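Local structure of DUF7790 domain-containing protein (Leptospira interrogans serogroup Icterohaemorrhagiae serovar copenhageni, 6ULO) at residues A[78-83]-A[176-181]; A[52-57]-A[165-170]. The protein is of unknown function but is probably a membrane protein whose soluble domain belongs to the NADP-binding Rossmann clan. All blocks are in the same frame, centred on the assembly; numbering follows the deposited sequence. Where two conformers were deposited one is given.

Contact 1 (A[78-83]-A[176-181]); sequences IAAWAK and DEQYSY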
loop_
_atom_site.group_PDB
_atom_site.type_symbol
_atom_site.label_atom_id
_atom_site.label_comp_id
_atom_site.label_asym_id
_atom_site.label_seq_id
_atom_site.Cartn_x
_atom_site.Cartn_y
_atom_site.Cartn_z
ATOM N N ILE A 78 -4.575 -3.143 -4.715
ATOM C CA ILE A 78 -5.704 -2.288 -4.377
ATOM C C ILE A 78 -5.756 -1.086 -5.316
ATOM O O ILE A 78 -6.835 -0.668 -5.763
ATOM C CB ILE A 78 -5.608 -1.856 -2.906
ATOM C CG1 ILE A 78 -5.583 -3.071 -1.972
ATOM C CG2 ILE A 78 -6.713 -0.890 -2.554
ATOM C CD1 ILE A 78 -5.264 -2.728 -0.495
ATOM N N ALA A 79 -4.580 -0.511 -5.638
ATOM C CA ALA A 79 -4.524 0.659 -6.522
ATOM C C ALA A 79 -5.029 0.335 -7.922
ATOM O O ALA A 79 -5.639 1.193 -8.578
ATOM C CB ALA A 79 -3.103 1.198 -6.600
ATOM N N ALA A 80 -4.772 -0.886 -8.423
ATOM C CA ALA A 80 -5.304 -1.237 -9.735
ATOM C C ALA A 80 -6.828 -1.291 -9.700
ATOM O O ALA A 80 -7.497 -0.838 -10.633
ATOM C CB ALA A 80 -4.711 -2.571 -10.205
ATOM N N TRP A 81 -7.397 -1.876 -8.636
ATOM C CA TRP A 81 -8.855 -1.886 -8.499
ATOM C C TRP A 81 -9.401 -0.468 -8.442
ATOM O O TRP A 81 -10.457 -0.165 -9.022
ATOM C CB TRP A 81 -9.236 -2.623 -7.220
ATOM C CG TRP A 81 -8.933 -4.089 -7.207
ATOM C CD1 TRP A 81 -8.738 -4.892 -8.292
ATOM C CD2 TRP A 81 -8.750 -4.919 -6.059
ATOM N NE1 TRP A 81 -8.471 -6.200 -7.894
ATOM C CE2 TRP A 81 -8.481 -6.232 -6.524
ATOM C CE3 TRP A 81 -8.810 -4.692 -4.681
ATOM C CZ2 TRP A 81 -8.293 -7.302 -5.651
ATOM C CZ3 TRP A 81 -8.577 -5.744 -3.807
ATOM C CH2 TRP A 81 -8.361 -7.034 -4.293
ATOM N N ALA A 82 -8.717 0.408 -7.702
ATOM C CA ALA A 82 -9.168 1.786 -7.546
ATOM C C ALA A 82 -8.909 2.630 -8.782
ATOM O O ALA A 82 -9.502 3.710 -8.905
ATOM C CB ALA A 82 -8.460 2.404 -6.343
ATOM N N LYS A 83 -8.067 2.169 -9.710
ATOM C CA LYS A 83 -7.571 3.032 -10.785
ATOM C C LYS A 83 -6.991 4.327 -10.210
ATOM O O LYS A 83 -7.283 5.444 -10.664
ATOM C CB LYS A 83 -8.647 3.285 -11.849
ATOM C CG LYS A 83 -9.113 1.994 -12.494
ATOM C CD LYS A 83 -10.187 2.226 -13.513
ATOM C CE LYS A 83 -10.670 0.889 -14.076
ATOM N NZ LYS A 83 -11.513 1.094 -15.268
ATOM N N ASP A 176 -4.483 -9.526 -17.193
ATOM C CA ASP A 176 -3.671 -8.728 -18.114
ATOM C C ASP A 176 -4.001 -7.237 -18.025
ATOM O O ASP A 176 -3.091 -6.402 -18.047
ATOM C CB ASP A 176 -3.850 -9.228 -19.552
ATOM C CG ASP A 176 -3.177 -10.563 -19.820
ATOM O OD1 ASP A 176 -2.237 -10.946 -19.102
ATOM O OD2 ASP A 176 -3.600 -11.234 -20.799
ATOM N N GLU A 177 -5.284 -6.873 -17.962
ATOM C CA GLU A 177 -5.636 -5.458 -17.950
ATOM C C GLU A 177 -5.160 -4.775 -16.673
ATOM O O GLU A 177 -4.596 -3.675 -16.729
ATOM C CB GLU A 177 -7.139 -5.275 -18.129
ATOM C CG GLU A 177 -7.541 -3.830 -18.291
ATOM C CD GLU A 177 -9.037 -3.657 -18.473
ATOM O OE1 GLU A 177 -9.780 -4.646 -18.267
ATOM O OE2 GLU A 177 -9.474 -2.536 -18.812
ATOM N N GLN A 178 -5.343 -5.418 -15.515
ATOM C CA GLN A 178 -4.889 -4.809 -14.265
ATOM C C GLN A 178 -3.368 -4.760 -14.199
ATOM O O GLN A 178 -2.795 -3.774 -13.727
ATOM C CB GLN A 178 -5.528 -5.488 -13.048
ATOM C CG GLN A 178 -7.029 -5.236 -13.007
ATOM C CD GLN A 178 -7.721 -5.832 -11.803
ATOM O OE1 GLN A 178 -7.078 -6.229 -10.819
ATOM N NE2 GLN A 178 -9.056 -5.889 -11.870
ATOM N N TYR A 179 -2.696 -5.784 -14.724
ATOM C CA TYR A 179 -1.240 -5.739 -14.818
ATOM C C TYR A 179 -0.797 -4.546 -15.658
ATOM O O TYR A 179 0.088 -3.768 -15.260
ATOM C CB TYR A 179 -0.676 -7.042 -15.412
ATOM C CG TYR A 179 0.836 -6.946 -15.490
ATOM C CD1 TYR A 179 1.611 -7.150 -14.357
ATOM C CD2 TYR A 179 1.477 -6.579 -16.666
ATOM C CE1 TYR A 179 2.979 -6.987 -14.384
ATOM C CE2 TYR A 179 2.839 -6.435 -16.703
ATOM C CZ TYR A 179 3.590 -6.638 -15.560
ATOM O OH TYR A 179 4.963 -6.460 -15.568
ATOM N N SER A 180 -1.417 -4.383 -16.838
ATOM C CA SER A 180 -1.035 -3.294 -17.728
ATOM C C SER A 180 -1.249 -1.933 -17.074
ATOM O O SER A 180 -0.455 -1.005 -17.288
ATOM C CB SER A 180 -1.859 -3.395 -19.003
ATOM O OG SER A 180 -1.499 -2.365 -19.878
ATOM N N TYR A 181 -2.298 -1.792 -16.254
ATOM C CA TYR A 181 -2.560 -0.520 -15.591
ATOM C C TYR A 181 -1.429 -0.180 -14.625
ATOM O O TYR A 181 -0.925 0.956 -14.602
ATOM C CB TYR A 181 -3.902 -0.605 -14.840
ATOM C CG TYR A 181 -4.293 0.718 -14.221
ATOM C CD1 TYR A 181 -4.987 1.676 -14.960
ATOM C CD2 TYR A 181 -3.924 1.046 -12.930
ATOM C CE1 TYR A 181 -5.311 2.912 -14.411
ATOM C CE2 TYR A 181 -4.215 2.298 -12.395
ATOM C CZ TYR A 181 -4.921 3.196 -13.134
ATOM O OH TYR A 181 -5.229 4.433 -12.629
#
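Y181 and Q178, one turn apart on helix 176-187, reach across to the last turn of helix 74-82, and A80 faces the gap between them. The two short helical segments run nearly perpendicular, 101° between their directions, with axes 9.4 Å apart at closest approach. The smallness of A80 probably helps this spacing: its CB meets the base of the glutamine, 4.2 Å from Q178 CB.

Q178 then runs out extended beyond CG and brings its amide to the pyrrole edge of W81. Amide and indole planes stand almost upright to each other, 83° apart, and Q178 OE1 lies 3.2 Å from W81 NE1, near the ring plane. W81 NE1 also has K170 O as a hydrogen-bond partner at this edge.

Y181 works on the other side of A80. With CG anti to the backbone N (chi1 -175°), its ring reaches over the end of helix 74-82. One side of the ring passes the A80 backbone, Y181 CD2 being 4.2 Å from A80 CA, and further out Y181 CZ comes within 3.5 Å of K83 CA. Its hydroxyl reaches past K83 to hydrogen-bond S84 O. K83, with positive phi, is the C-prime residue of the Schellman motif closing helix 74-82, so the tyrosine packs directly against a helix terminus. The K83 side chain leads away, its CB touching Y181 OH at 3.7 Å.

Behind this interface, I78 and A82 turn their side chains to strand 218-222 of the central sheet while A80 faces Q178, so helix 74-82 lies between the sheet and helix 176-187. W81 packs on helix 57-60. On the other side of helix 176-187, Y179 packs on helix 113-120.

Contact 2 (A[52-57]-A[165-170]); sequences RLDLLI and KKYNYK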
loop_
_atom_site.group_PDB
_atom_site.type_symbol
_atom_site.label_atom_id
_atom_site.label_comp_id
_atom_site.label_asym_id
_atom_site.label_seq_id
_atom_site.Cartn_x
_atom_site.Cartn_y
_atom_site.Cartn_z
ATOM N N ARG A 52 -7.539 -12.105 2.089
ATOM C CA ARG A 52 -8.879 -11.824 1.617
ATOM C C ARG A 52 -9.019 -10.375 1.199
ATOM O O ARG A 52 -10.068 -9.762 1.384
ATOM C CB ARG A 52 -9.953 -12.238 2.632
ATOM C CG ARG A 52 -10.023 -13.769 2.864
ATOM C CD ARG A 52 -10.299 -14.562 1.573
ATOM N NE ARG A 52 -11.341 -13.993 0.727
ATOM C CZ ARG A 52 -12.660 -14.118 0.927
ATOM N NH1 ARG A 52 -13.130 -14.772 1.988
ATOM N NH2 ARG A 52 -13.518 -13.567 0.064
ATOM N N LEU A 53 -7.993 -9.830 0.530
ATOM C CA LEU A 53 -8.092 -8.458 0.045
ATOM C C LEU A 53 -9.216 -8.301 -0.959
ATOM O O LEU A 53 -9.697 -7.186 -1.158
ATOM C CB LEU A 53 -6.762 -8.002 -0.551
ATOM C CG LEU A 53 -5.638 -7.912 0.478
ATOM C CD1 LEU A 53 -4.276 -7.863 -0.233
ATOM C CD2 LEU A 53 -5.837 -6.684 1.380
ATOM N N ASP A 54 -9.654 -9.397 -1.601
ATOM C CA ASP A 54 -10.759 -9.290 -2.531
ATOM C C ASP A 54 -12.034 -8.766 -1.884
ATOM O O ASP A 54 -12.894 -8.231 -2.592
ATOM C CB ASP A 54 -11.051 -10.642 -3.200
ATOM C CG ASP A 54 -11.337 -11.763 -2.209
ATOM O OD1 ASP A 54 -10.461 -12.066 -1.354
ATOM O OD2 ASP A 54 -12.435 -12.349 -2.288
ATOM N N LEU A 55 -12.178 -8.893 -0.558
ATOM C CA LEU A 55 -13.351 -8.316 0.099
ATOM C C LEU A 55 -13.401 -6.805 -0.066
ATOM O O LEU A 55 -14.461 -6.202 0.105
ATOM C CB LEU A 55 -13.342 -8.653 1.584
ATOM C CG LEU A 55 -13.479 -10.152 1.883
ATOM C CD1 LEU A 55 -13.251 -10.369 3.389
ATOM C CD2 LEU A 55 -14.853 -10.678 1.459
ATOM N N LEU A 56 -12.274 -6.173 -0.386
ATOM C CA LEU A 56 -12.236 -4.724 -0.553
ATOM C C LEU A 56 -12.789 -4.272 -1.889
ATOM O O LEU A 56 -13.104 -3.083 -2.029
ATOM C CB LEU A 56 -10.790 -4.246 -0.459
ATOM C CG LEU A 56 -10.093 -4.511 0.876
ATOM C CD1 LEU A 56 -8.634 -4.154 0.765
ATOM C CD2 LEU A 56 -10.786 -3.764 2.027
ATOM N N ILE A 57 -12.853 -5.166 -2.896
ATOM C CA ILE A 57 -13.184 -4.736 -4.257
ATOM C C ILE A 57 -14.393 -3.814 -4.335
ATOM O O ILE A 57 -14.281 -2.746 -4.938
ATOM C CB ILE A 57 -13.269 -5.935 -5.204
ATOM C CG1 ILE A 57 -11.898 -6.608 -5.345
ATOM C CG2 ILE A 57 -13.821 -5.470 -6.580
ATOM C CD1 ILE A 57 -11.982 -7.961 -6.051
ATOM N N LYS A 165 -7.951 -17.630 -8.049
ATOM C CA LYS A 165 -8.818 -18.658 -8.613
ATOM C C LYS A 165 -9.844 -19.132 -7.597
ATOM O O LYS A 165 -10.999 -19.368 -7.957
ATOM C CB LYS A 165 -7.978 -19.824 -9.112
ATOM C CG LYS A 165 -7.124 -19.424 -10.272
ATOM C CD LYS A 165 -6.504 -20.626 -10.943
ATOM C CE LYS A 165 -6.048 -20.265 -12.352
ATOM N NZ LYS A 165 -5.467 -21.465 -13.066
ATOM N N LYS A 166 -9.437 -19.275 -6.332
ATOM C CA LYS A 166 -10.328 -19.800 -5.299
ATOM C C LYS A 166 -11.525 -18.901 -5.103
ATOM O O LYS A 166 -12.653 -19.381 -4.943
ATOM C CB LYS A 166 -9.547 -19.956 -3.992
ATOM C CG LYS A 166 -10.389 -20.361 -2.790
ATOM C CD LYS A 166 -9.503 -20.559 -1.565
ATOM C CE LYS A 166 -10.328 -20.961 -0.339
ATOM N NZ LYS A 166 -9.441 -21.119 0.846
ATOM N N TYR A 167 -11.300 -17.585 -5.100
ATOM C CA TYR A 167 -12.370 -16.627 -4.901
ATOM C C TYR A 167 -12.811 -15.964 -6.182
ATOM O O TYR A 167 -13.671 -15.080 -6.139
ATOM C CB TYR A 167 -12.000 -15.596 -3.827
ATOM C CG TYR A 167 -11.752 -16.255 -2.501
ATOM C CD1 TYR A 167 -12.815 -16.749 -1.748
ATOM C CD2 TYR A 167 -10.466 -16.449 -2.015
ATOM C CE1 TYR A 167 -12.594 -17.365 -0.533
ATOM C CE2 TYR A 167 -10.251 -17.074 -0.803
ATOM C CZ TYR A 167 -11.302 -17.519 -0.064
ATOM O OH TYR A 167 -11.056 -18.141 1.129
ATOM N N ASN A 168 -12.248 -16.364 -7.318
ATOM C CA ASN A 168 -12.715 -15.912 -8.634
ATOM C C ASN A 168 -12.724 -14.388 -8.734
ATOM O O ASN A 168 -13.758 -13.762 -8.975
ATOM C CB ASN A 168 -14.086 -16.494 -9.017
ATOM C CG ASN A 168 -14.456 -16.216 -10.486
ATOM O OD1 ASN A 168 -13.582 -15.955 -11.321
ATOM N ND2 ASN A 168 -15.748 -16.242 -10.795
ATOM N N TYR A 169 -11.540 -13.803 -8.606
ATOM C CA TYR A 169 -11.416 -12.372 -8.807
ATOM C C TYR A 169 -10.132 -12.072 -9.566
ATOM O O TYR A 169 -9.195 -12.871 -9.596
ATOM C CB TYR A 169 -11.434 -11.587 -7.486
ATOM C CG TYR A 169 -10.257 -11.849 -6.573
ATOM C CD1 TYR A 169 -9.152 -10.979 -6.548
ATOM C CD2 TYR A 169 -10.272 -12.941 -5.690
ATOM C CE1 TYR A 169 -8.098 -11.197 -5.679
ATOM C CE2 TYR A 169 -9.218 -13.180 -4.838
ATOM C CZ TYR A 169 -8.128 -12.293 -4.826
ATOM O OH TYR A 169 -7.076 -12.490 -3.949
ATOM N N LYS A 170 -10.108 -10.886 -10.176
ATOM C CA LYS A 170 -8.933 -10.375 -10.884
ATOM C C LYS A 170 -8.048 -9.588 -9.940
ATOM O O LYS A 170 -8.533 -8.800 -9.113
ATOM C CB LYS A 170 -9.388 -9.454 -12.000
ATOM C CG LYS A 170 -10.167 -10.150 -13.107
ATOM C CD LYS A 170 -10.734 -9.080 -14.058
ATOM C CE LYS A 170 -11.434 -9.702 -15.249
ATOM N NZ LYS A 170 -11.873 -8.723 -16.285
HETATM O O HOH W 1 -8.254 -13.556 -1.834
#
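Y167 lays its ring flat on the guanidinium of R52. The planes are 5° apart and R52 CZ sits 3.7 Å from the ring centroid, a stacked cation-pi pair; the aliphatic R52 CD continues the contact at 3.5 Å from Y167 CE2. Next comes N168, whose positive phi makes it the C-prime residue of a Schellman motif, turning the chain so that Y169 also faces segment 52-57. The Y169 ring takes D54 CB over its centre, a CH-pi contact of 3.4 Å to the centroid, with the carboxylate nearly parallel to the ring. A water joins the ends of this pair, donating to D54 OD1 at 2.7 Å and accepting from Y169 OH. At the root of the same tyrosine, I57 CD1 packs 3.9 Å from Y169 CB.

R52 and D54 are themselves joined side-on, R52 NE to D54 OD1 and R52 NH2 to D54 OD2 (2.9 Å), both bonds nearly straight. This pairing, with P266 O on R52 NH1, holds the guanidinium flat for Y167, and the neighbouring carboxylate probably offsets much of its positive charge, which is consistent with an ion pair covered by two tyrosines in a contact near the surface.

Contacts 1 and 2 lie about 14 Å apart between centres and meet at W81. Its indole, part of contact 1, probably donates from W81 NE1 to K170 O at 2.9 Å, just beyond the tyrosines of contact 2, and packs on the other segment too, with W81 CE2 3.6 Å from I57 CG1. The same carbonyl, K170 O, is 3.4 Å from Q178 OE1. Helices 139-166 and 176-187 follow each other in the chain, and both contacts tie this pair to the earlier region: contact 2 to the 3-10 turn before helix 57-60, contact 1 to helix 74-82. The segments of the two contacts thus alternate along the chain.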